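Local coordinates for putative peptidoglycan-binding/hydrolysing protein (Peptoclostridium difficile, PDB 5TV7) that probably binds, and may hydrolyse, bacterial cell-wall peptidoglycan, and is captured here with glutamine hydroxamate bound, at residues E50-P64 and V132-N144. Sequence-based numbering, arbitrary orientation.
Sequences EINIDPKPDDEIFVP and VGIDSSFGSKTYN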
ATOM      1  N   GLU A  50       8.317  -9.179 -11.769  1.00 70.49           N
ATOM      2  CA  GLU A  50       7.727 -10.339 -11.076  1.00 71.03           C
ATOM      3  C   GLU A  50       6.299 -10.633 -11.524  1.00 69.79           C
ATOM      4  O   GLU A  50       5.879 -11.780 -11.501  1.00 71.58           O
ATOM      5  CB  GLU A  50       7.741 -10.134  -9.562  1.00 70.40           C
ATOM      6  CG  GLU A  50       9.129 -10.212  -8.948  1.00 72.57           C
ATOM      7  CD  GLU A  50       9.200  -9.609  -7.558  1.00 71.38           C
ATOM      8  OE1 GLU A  50       8.207  -8.989  -7.094  1.00 68.28           O
ATOM      9  OE2 GLU A  50      10.273  -9.742  -6.934  1.00 73.91           O
ATOM     10  N   ILE A  51       5.549  -9.596 -11.901  1.00 61.41           N
ATOM     11  CA  ILE A  51       4.178  -9.776 -12.409  1.00 62.50           C
ATOM     12  C   ILE A  51       4.181  -9.730 -13.949  1.00 63.23           C
ATOM     13  O   ILE A  51       3.131  -9.623 -14.580  1.00 63.14           O
ATOM     14  CB  ILE A  51       3.175  -8.756 -11.805  1.00 61.20           C
ATOM     15  CG1 ILE A  51       3.449  -7.321 -12.285  1.00 60.42           C
ATOM     16  CG2 ILE A  51       3.214  -8.826 -10.286  1.00 60.52           C
ATOM     17  CD1 ILE A  51       2.386  -6.330 -11.876  1.00 59.82           C
ATOM     18  N   ASN A  52       5.382  -9.811 -14.519  1.00 64.33           N
ATOM     19  CA  ASN A  52       5.619  -9.831 -15.963  1.00 67.40           C
ATOM     20  C   ASN A  52       4.935  -8.711 -16.772  1.00 68.13           C
ATOM     21  O   ASN A  52       4.224  -8.965 -17.752  1.00 69.17           O
ATOM     22  CB  ASN A  52       5.270 -11.217 -16.522  1.00 70.21           C
ATOM     23  CG  ASN A  52       6.050 -11.546 -17.781  1.00 74.92           C
ATOM     24  OD1 ASN A  52       7.234 -11.206 -17.901  1.00 73.65           O
ATOM     25  ND2 ASN A  52       5.408 -12.241 -18.712  1.00 79.76           N
ATOM     26  N   ILE A  53       5.162  -7.474 -16.341  1.00 66.94           N
ATOM     27  CA  ILE A  53       4.632  -6.286 -17.014  1.00 68.12           C
ATOM     28  C   ILE A  53       5.746  -5.243 -17.010  1.00 66.13           C
ATOM     29  O   ILE A  53       6.582  -5.234 -16.102  1.00 62.06           O
ATOM     30  CB  ILE A  53       3.365  -5.726 -16.316  1.00 68.97           C
ATOM     31  CG1 ILE A  53       2.294  -6.815 -16.179  1.00 71.78           C
ATOM     32  CG2 ILE A  53       2.798  -4.542 -17.099  1.00 71.14           C
ATOM     33  CD1 ILE A  53       1.034  -6.381 -15.455  1.00 72.34           C
ATOM     34  N   ASP A  54       5.772  -4.389 -18.037  1.00 66.68           N
ATOM     35  CA  ASP A  54       6.790  -3.340 -18.154  1.00 65.87           C
ATOM     36  C   ASP A  54       6.405  -2.090 -17.380  1.00 63.03           C
ATOM     37  O   ASP A  54       5.258  -1.644 -17.466  1.00 63.93           O
ATOM     38  CB  ASP A  54       7.013  -2.940 -19.625  1.00 70.47           C
ATOM     39  CG  ASP A  54       7.812  -3.966 -20.405  1.00 72.62           C
ATOM     40  OD1 ASP A  54       8.792  -4.512 -19.851  1.00 70.37           O
ATOM     41  OD2 ASP A  54       7.487  -4.183 -21.594  1.00 77.05           O
ATOM     42  N   PRO A  55       7.356  -1.517 -16.615  1.00 60.23           N
ATOM     43  CA  PRO A  55       7.044  -0.262 -15.934  1.00 59.23           C
ATOM     44  C   PRO A  55       6.967   0.886 -16.946  1.00 62.75           C
ATOM     45  O   PRO A  55       7.713   0.888 -17.929  1.00 63.81           O
ATOM     46  CB  PRO A  55       8.236  -0.066 -14.993  1.00 57.64           C
ATOM     47  CG  PRO A  55       9.356  -0.810 -15.639  1.00 59.90           C
ATOM     48  CD  PRO A  55       8.719  -1.992 -16.302  1.00 59.79           C
ATOM     49  N   LYS A  56       6.055   1.826 -16.716  1.00 62.48           N
ATOM     50  CA  LYS A  56       5.905   3.000 -17.575  1.00 66.64           C
ATOM     51  C   LYS A  56       6.437   4.229 -16.827  1.00 66.22           C
ATOM     52  O   LYS A  56       6.409   4.256 -15.593  1.00 62.44           O
ATOM     53  CB  LYS A  56       4.440   3.193 -17.965  1.00 69.16           C
ATOM     54  CG  LYS A  56       3.861   2.015 -18.735  1.00 70.71           C
ATOM     55  CD  LYS A  56       2.365   2.158 -18.946  1.00 73.76           C
ATOM     56  CE  LYS A  56       1.791   0.915 -19.609  1.00 76.23           C
ATOM     57  NZ  LYS A  56       0.318   1.012 -19.816  1.00 79.52           N
ATOM     58  N   PRO A  57       6.923   5.254 -17.565  1.00 69.65           N
ATOM     59  CA  PRO A  57       7.482   6.470 -16.934  1.00 69.88           C
ATOM     60  C   PRO A  57       6.554   7.217 -15.961  1.00 67.15           C
ATOM     61  O   PRO A  57       7.031   7.776 -14.967  1.00 63.42           O
ATOM     62  CB  PRO A  57       7.799   7.374 -18.133  1.00 75.00           C
ATOM     63  CG  PRO A  57       7.970   6.444 -19.273  1.00 76.73           C
ATOM     64  CD  PRO A  57       7.002   5.327 -19.037  1.00 73.16           C
ATOM     65  N   ASP A  58       5.254   7.225 -16.256  1.00 67.51           N
ATOM     66  CA  ASP A  58       4.265   7.926 -15.420  1.00 68.16           C
ATOM     67  C   ASP A  58       3.641   7.073 -14.288  1.00 62.70           C
ATOM     68  O   ASP A  58       2.617   7.456 -13.722  1.00 64.65           O
ATOM     69  CB  ASP A  58       3.173   8.567 -16.304  1.00 72.94           C
ATOM     70  CG  ASP A  58       2.429   7.554 -17.173  1.00 74.98           C
ATOM     71  OD1 ASP A  58       2.849   6.378 -17.237  1.00 75.51           O
ATOM     72  OD2 ASP A  58       1.432   7.947 -17.809  1.00 80.04           O
ATOM     73  N   ASP A  59       4.248   5.929 -13.963  1.00 59.71           N
ATOM     74  CA  ASP A  59       3.755   5.092 -12.849  1.00 55.29           C
ATOM     75  C   ASP A  59       3.979   5.822 -11.541  1.00 53.84           C
ATOM     76  O   ASP A  59       5.094   6.262 -11.267  1.00 53.08           O
ATOM     77  CB  ASP A  59       4.499   3.758 -12.762  1.00 52.92           C
ATOM     78  CG  ASP A  59       4.106   2.781 -13.841  1.00 54.02           C
ATOM     79  OD1 ASP A  59       3.065   2.961 -14.502  1.00 57.32           O
ATOM     80  OD2 ASP A  59       4.855   1.802 -14.016  1.00 54.17           O
ATOM     81  N   GLU A  60       2.930   5.948 -10.735  1.00 53.64           N
ATOM     82  CA  GLU A  60       3.062   6.613  -9.445  1.00 53.75           C
ATOM     83  C   GLU A  60       3.564   5.667  -8.376  1.00 48.43           C
ATOM     84  O   GLU A  60       3.124   4.518  -8.294  1.00 47.75           O
ATOM     85  CB  GLU A  60       1.748   7.230  -8.990  1.00 57.58           C
ATOM     86  CG  GLU A  60       1.350   8.454  -9.797  1.00 65.77           C
ATOM     87  CD  GLU A  60       0.213   9.228  -9.157  1.00 70.88           C
ATOM     88  OE1 GLU A  60      -0.382   8.716  -8.175  1.00 72.67           O
ATOM     89  OE2 GLU A  60      -0.072  10.355  -9.626  1.00 76.78           O
ATOM     90  N   ILE A  61       4.496   6.163  -7.570  1.00 44.71           N
ATOM     91  CA  ILE A  61       5.043   5.416  -6.457  1.00 42.74           C
ATOM     92  C   ILE A  61       5.032   6.354  -5.267  1.00 42.06           C
ATOM     93  O   ILE A  61       5.510   7.487  -5.368  1.00 43.68           O
ATOM     94  CB  ILE A  61       6.504   4.956  -6.701  1.00 44.36           C
ATOM     95  CG1 ILE A  61       6.643   4.263  -8.069  1.00 45.67           C
ATOM     96  CG2 ILE A  61       6.954   4.034  -5.565  1.00 42.86           C
ATOM     97  CD1 ILE A  61       8.068   4.035  -8.496  1.00 47.66           C
ATOM     98  N   PHE A  62       4.463   5.900  -4.154  1.00 39.66           N
ATOM     99  CA  PHE A  62       4.451   6.691  -2.924  1.00 39.20           C
ATOM    100  C   PHE A  62       5.560   6.166  -2.027  1.00 38.34           C
ATOM    101  O   PHE A  62       5.633   4.959  -1.746  1.00 36.88           O
ATOM    102  CB  PHE A  62       3.093   6.627  -2.224  1.00 39.06           C
ATOM    103  CG  PHE A  62       3.069   7.312  -0.879  1.00 39.16           C
ATOM    104  CD1 PHE A  62       3.084   8.701  -0.783  1.00 41.18           C
ATOM    105  CD2 PHE A  62       3.010   6.569   0.293  1.00 38.77           C
ATOM    106  CE1 PHE A  62       3.052   9.329   0.457  1.00 41.77           C
ATOM    107  CE2 PHE A  62       2.985   7.192   1.535  1.00 40.11           C
ATOM    108  CZ  PHE A  62       3.003   8.572   1.614  1.00 41.43           C
ATOM    109  N   VAL A  63       6.428   7.079  -1.595  1.00 39.40           N
ATOM    110  CA  VAL A  63       7.567   6.751  -0.755  1.00 39.53           C
ATOM    111  C   VAL A  63       7.338   7.348   0.620  1.00 40.14           C
ATOM    112  O   VAL A  63       7.365   8.568   0.771  1.00 39.81           O
ATOM    113  CB  VAL A  63       8.867   7.329  -1.340  1.00 41.87           C
ATOM    114  CG1 VAL A  63      10.050   7.028  -0.429  1.00 43.53           C
ATOM    115  CG2 VAL A  63       9.102   6.784  -2.741  1.00 41.39           C
ATOM    116  N   PRO A  64       7.104   6.493   1.631  1.00 40.96           N
ATOM    117  CA  PRO A  64       6.892   7.026   2.970  1.00 43.79           C
ATOM    118  C   PRO A  64       8.174   7.579   3.591  1.00 49.08           C
ATOM    119  O   PRO A  64       9.277   7.164   3.223  1.00 47.77           O
ATOM    120  CB  PRO A  64       6.372   5.824   3.762  1.00 42.22           C
ATOM    121  CG  PRO A  64       6.797   4.634   3.008  1.00 40.58           C
ATOM    122  CD  PRO A  64       7.038   5.021   1.588  1.00 38.91           C
ATOM    123  N   VAL A 132       6.689  -3.044   1.797  1.00 36.45           N
ATOM    124  CA  VAL A 132       6.170  -3.315   0.466  1.00 37.58           C
ATOM    125  C   VAL A 132       6.345  -1.994  -0.247  1.00 39.99           C
ATOM    126  O   VAL A 132       6.348  -0.943   0.395  1.00 43.37           O
ATOM    127  CB  VAL A 132       4.666  -3.682   0.450  1.00 37.06           C
ATOM    128  CG1 VAL A 132       4.375  -4.820   1.396  1.00 38.74           C
ATOM    129  CG2 VAL A 132       3.782  -2.494   0.820  1.00 37.67           C
ATOM    130  N   GLY A 133       6.503  -2.020  -1.551  1.00 40.52           N
ATOM    131  CA  GLY A 133       6.580  -0.765  -2.297  1.00 39.63           C
ATOM    132  C   GLY A 133       5.146  -0.348  -2.535  1.00 38.15           C
ATOM    133  O   GLY A 133       4.297  -1.205  -2.820  1.00 39.17           O
ATOM    134  N   ILE A 134       4.846   0.941  -2.391  1.00 36.19           N
ATOM    135  CA  ILE A 134       3.483   1.423  -2.612  1.00 34.00           C
ATOM    136  C   ILE A 134       3.379   1.953  -4.036  1.00 34.18           C
ATOM    137  O   ILE A 134       3.465   3.165  -4.280  1.00 34.32           O
ATOM    138  CB  ILE A 134       3.084   2.480  -1.573  1.00 33.18           C
ATOM    139  CG1 ILE A 134       3.253   1.896  -0.163  1.00 32.55           C
ATOM    140  CG2 ILE A 134       1.650   2.944  -1.820  1.00 32.76           C
ATOM    141  CD1 ILE A 134       3.219   2.928   0.935  1.00 33.30           C
ATOM    142  N   ASP A 135       3.206   1.019  -4.972  1.00 34.67           N
ATOM    143  CA  ASP A 135       3.133   1.330  -6.411  1.00 36.29           C
ATOM    144  C   ASP A 135       1.923   0.743  -7.122  1.00 35.30           C
ATOM    145  O   ASP A 135       1.910   0.678  -8.341  1.00 34.99           O
ATOM    146  CB  ASP A 135       4.407   0.838  -7.108  1.00 39.40           C
ATOM    147  CG  ASP A 135       4.600  -0.687  -7.021  1.00 39.72           C
ATOM    148  OD1 ASP A 135       3.755  -1.411  -6.421  1.00 38.02           O
ATOM    149  OD2 ASP A 135       5.627  -1.155  -7.560  1.00 41.78           O
ATOM    150  N   SER A 136       0.932   0.273  -6.361  1.00 33.63           N
ATOM    151  CA  SER A 136      -0.299  -0.298  -6.939  1.00 34.15           C
ATOM    152  C   SER A 136      -0.135  -1.633  -7.661  1.00 34.78           C
ATOM    153  O   SER A 136      -1.098  -2.082  -8.252  1.00 35.54           O
ATOM    154  CB  SER A 136      -0.987   0.690  -7.916  1.00 35.92           C
ATOM    155  OG  SER A 136      -1.153   1.956  -7.331  1.00 36.45           O
ATOM    156  N   SER A 137       1.056  -2.248  -7.644  1.00 34.91           N
ATOM    157  CA  SER A 137       1.259  -3.568  -8.263  1.00 35.41           C
ATOM    158  C   SER A 137       1.530  -4.629  -7.186  1.00 33.05           C
ATOM    159  O   SER A 137       2.434  -4.482  -6.370  1.00 31.33           O
ATOM    160  CB  SER A 137       2.383  -3.538  -9.290  1.00 38.56           C
ATOM    161  OG  SER A 137       1.937  -2.923 -10.490  1.00 42.01           O
ATOM    162  N   PHE A 138       0.726  -5.682  -7.209  1.00 32.14           N
ATOM    163  CA  PHE A 138       0.781  -6.768  -6.227  1.00 31.70           C
ATOM    164  C   PHE A 138       1.834  -7.788  -6.681  1.00 32.81           C
ATOM    165  O   PHE A 138       1.531  -8.748  -7.405  1.00 32.91           O
ATOM    166  CB  PHE A 138      -0.612  -7.411  -6.125  1.00 30.68           C
ATOM    167  CG  PHE A 138      -0.852  -8.222  -4.870  1.00 29.81           C
ATOM    168  CD1 PHE A 138       0.083  -9.126  -4.386  1.00 29.76           C
ATOM    169  CD2 PHE A 138      -2.094  -8.154  -4.230  1.00 29.73           C
ATOM    170  CE1 PHE A 138      -0.181  -9.885  -3.264  1.00 28.79           C
ATOM    171  CE2 PHE A 138      -2.358  -8.908  -3.105  1.00 28.67           C
ATOM    172  CZ  PHE A 138      -1.398  -9.774  -2.621  1.00 28.17           C
ATOM    173  N   GLY A 139       3.077  -7.554  -6.261  1.00 32.87           N
ATOM    174  CA  GLY A 139       4.192  -8.446  -6.575  1.00 34.39           C
ATOM    175  C   GLY A 139       4.599  -9.267  -5.366  1.00 34.27           C
ATOM    176  O   GLY A 139       3.839  -9.408  -4.406  1.00 31.00           O
ATOM    177  N   SER A 140       5.823  -9.780  -5.406  1.00 36.13           N
ATOM    178  CA  SER A 140       6.340 -10.650  -4.351  1.00 37.28           C
ATOM    179  C   SER A 140       6.413 -10.031  -2.962  1.00 36.17           C
ATOM    180  O   SER A 140       6.109 -10.703  -1.984  1.00 35.90           O
ATOM    181  CB  SER A 140       7.716 -11.179  -4.742  1.00 39.74           C
ATOM    182  OG  SER A 140       7.600 -11.909  -5.948  1.00 43.90           O
ATOM    183  N   LYS A 141       6.828  -8.771  -2.873  1.00 36.47           N
ATOM    184  CA  LYS A 141       6.926  -8.109  -1.581  1.00 37.30           C
ATOM    185  C   LYS A 141       5.580  -7.958  -0.920  1.00 33.88           C
ATOM    186  O   LYS A 141       5.479  -8.142   0.290  1.00 32.90           O
ATOM    187  CB  LYS A 141       7.630  -6.760  -1.680  1.00 41.33           C
ATOM    188  CG  LYS A 141       9.114  -6.906  -1.972  1.00 46.73           C
ATOM    189  CD  LYS A 141       9.864  -5.589  -1.901  1.00 51.76           C
ATOM    190  CE  LYS A 141       9.823  -4.981  -0.500  1.00 52.98           C
ATOM    191  NZ  LYS A 141      10.748  -3.812  -0.377  1.00 56.77           N
ATOM    192  N   THR A 142       4.555  -7.645  -1.720  1.00 31.92           N
ATOM    193  CA  THR A 142       3.193  -7.519  -1.217  1.00 30.39           C
ATOM    194  C   THR A 142       2.691  -8.889  -0.777  1.00 29.36           C
ATOM    195  O   THR A 142       2.056  -9.001   0.262  1.00 28.98           O
ATOM    196  CB  THR A 142       2.213  -6.924  -2.262  1.00 30.62           C
ATOM    197  OG1 THR A 142       2.685  -5.637  -2.702  1.00 30.77           O
ATOM    198  CG2 THR A 142       0.825  -6.750  -1.656  1.00 29.68           C
ATOM    199  N   TYR A 143       2.973  -9.913  -1.573  1.00 29.46           N
ATOM    200  CA  TYR A 143       2.574 -11.273  -1.239  1.00 29.99           C
ATOM    201  C   TYR A 143       3.162 -11.682   0.104  1.00 29.77           C
ATOM    202  O   TYR A 143       2.428 -12.132   0.973  1.00 28.69           O
ATOM    203  CB  TYR A 143       2.987 -12.265  -2.336  1.00 32.69           C
ATOM    204  CG  TYR A 143       2.748 -13.720  -1.968  1.00 34.02           C
ATOM    205  CD1 TYR A 143       1.501 -14.317  -2.176  1.00 34.73           C
ATOM    206  CD2 TYR A 143       3.754 -14.492  -1.388  1.00 34.73           C
ATOM    207  CE1 TYR A 143       1.269 -15.640  -1.834  1.00 35.56           C
ATOM    208  CE2 TYR A 143       3.528 -15.817  -1.030  1.00 36.05           C
ATOM    209  CZ  TYR A 143       2.281 -16.390  -1.260  1.00 36.06           C
ATOM    210  OH  TYR A 143       2.027 -17.706  -0.921  1.00 36.99           O
ATOM    211  N   ASN A 144       4.474 -11.487   0.280  1.00 31.20           N
ATOM    212  CA  ASN A 144       5.149 -11.859   1.537  1.00 32.12           C
ATOM    213  C   ASN A 144       4.563 -11.127   2.727  1.00 30.40           C
ATOM    214  O   ASN A 144       4.364 -11.729   3.780  1.00 30.08           O
ATOM    215  CB  ASN A 144       6.653 -11.591   1.470  1.00 34.74           C
ATOM    216  CG  ASN A 144       7.355 -12.411   0.397  1.00 37.79           C
ATOM    217  OD1 ASN A 144       6.874 -13.460  -0.031  1.00 38.76           O
ATOM    218  ND2 ASN A 144       8.508 -11.926  -0.042  1.00 40.60           N
TER
HETATM  219  O   HOH W   1       8.018  -7.078  -5.171  1.00 41.98           O
HETATM  220  O   HOH W   2       0.665   3.820  -7.433  1.00 45.74           O
HETATM  221  O   HOH W   3       6.934   2.723  -1.958  1.00 37.74           O
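Ile134 lies alongside Phe62, both side chains pointing the same way, and its CD1 meets the edge of the phenyl ring in plane, 3.7 Å from Phe62 CD2. Leu26 of strand 26-32 touches both side chains and extends the apolar patch. Between the backbones, Phe62 N donates to Ile134 O (2.9 Å) in an almost straight bond, 171° at the hydrogen. A water accepts from Ile134 N and donates to Phe62 O. Another water links Glu60 O with Ser136 OG. At the other end, Ile51 spreads over the turn before the helix: its CG2 reaches Phe138 O (3.3 Å), while CD1 rests on Ser137. Glu50, extended beyond CG, brings its carboxylate to the start of helix 140-152. There Ser140 N donates to Glu50 OE1 (3.0 Å) from above the carboxylate plane, 46° out of it, and a water joins OE1 to Lys141 N, so the negative charge sits where the helix dipole would probably favour it. Asp135 OD1 accepts from Ser137 N in an Asx turn, and its OD2 is held by His44 and Asn47. Edge strand 60-64 thus docks on the 133-136 loop, and the Glu50-Ile51 loop on the helix start, of the C-terminal PGBD-type peptidoglycan-binding region.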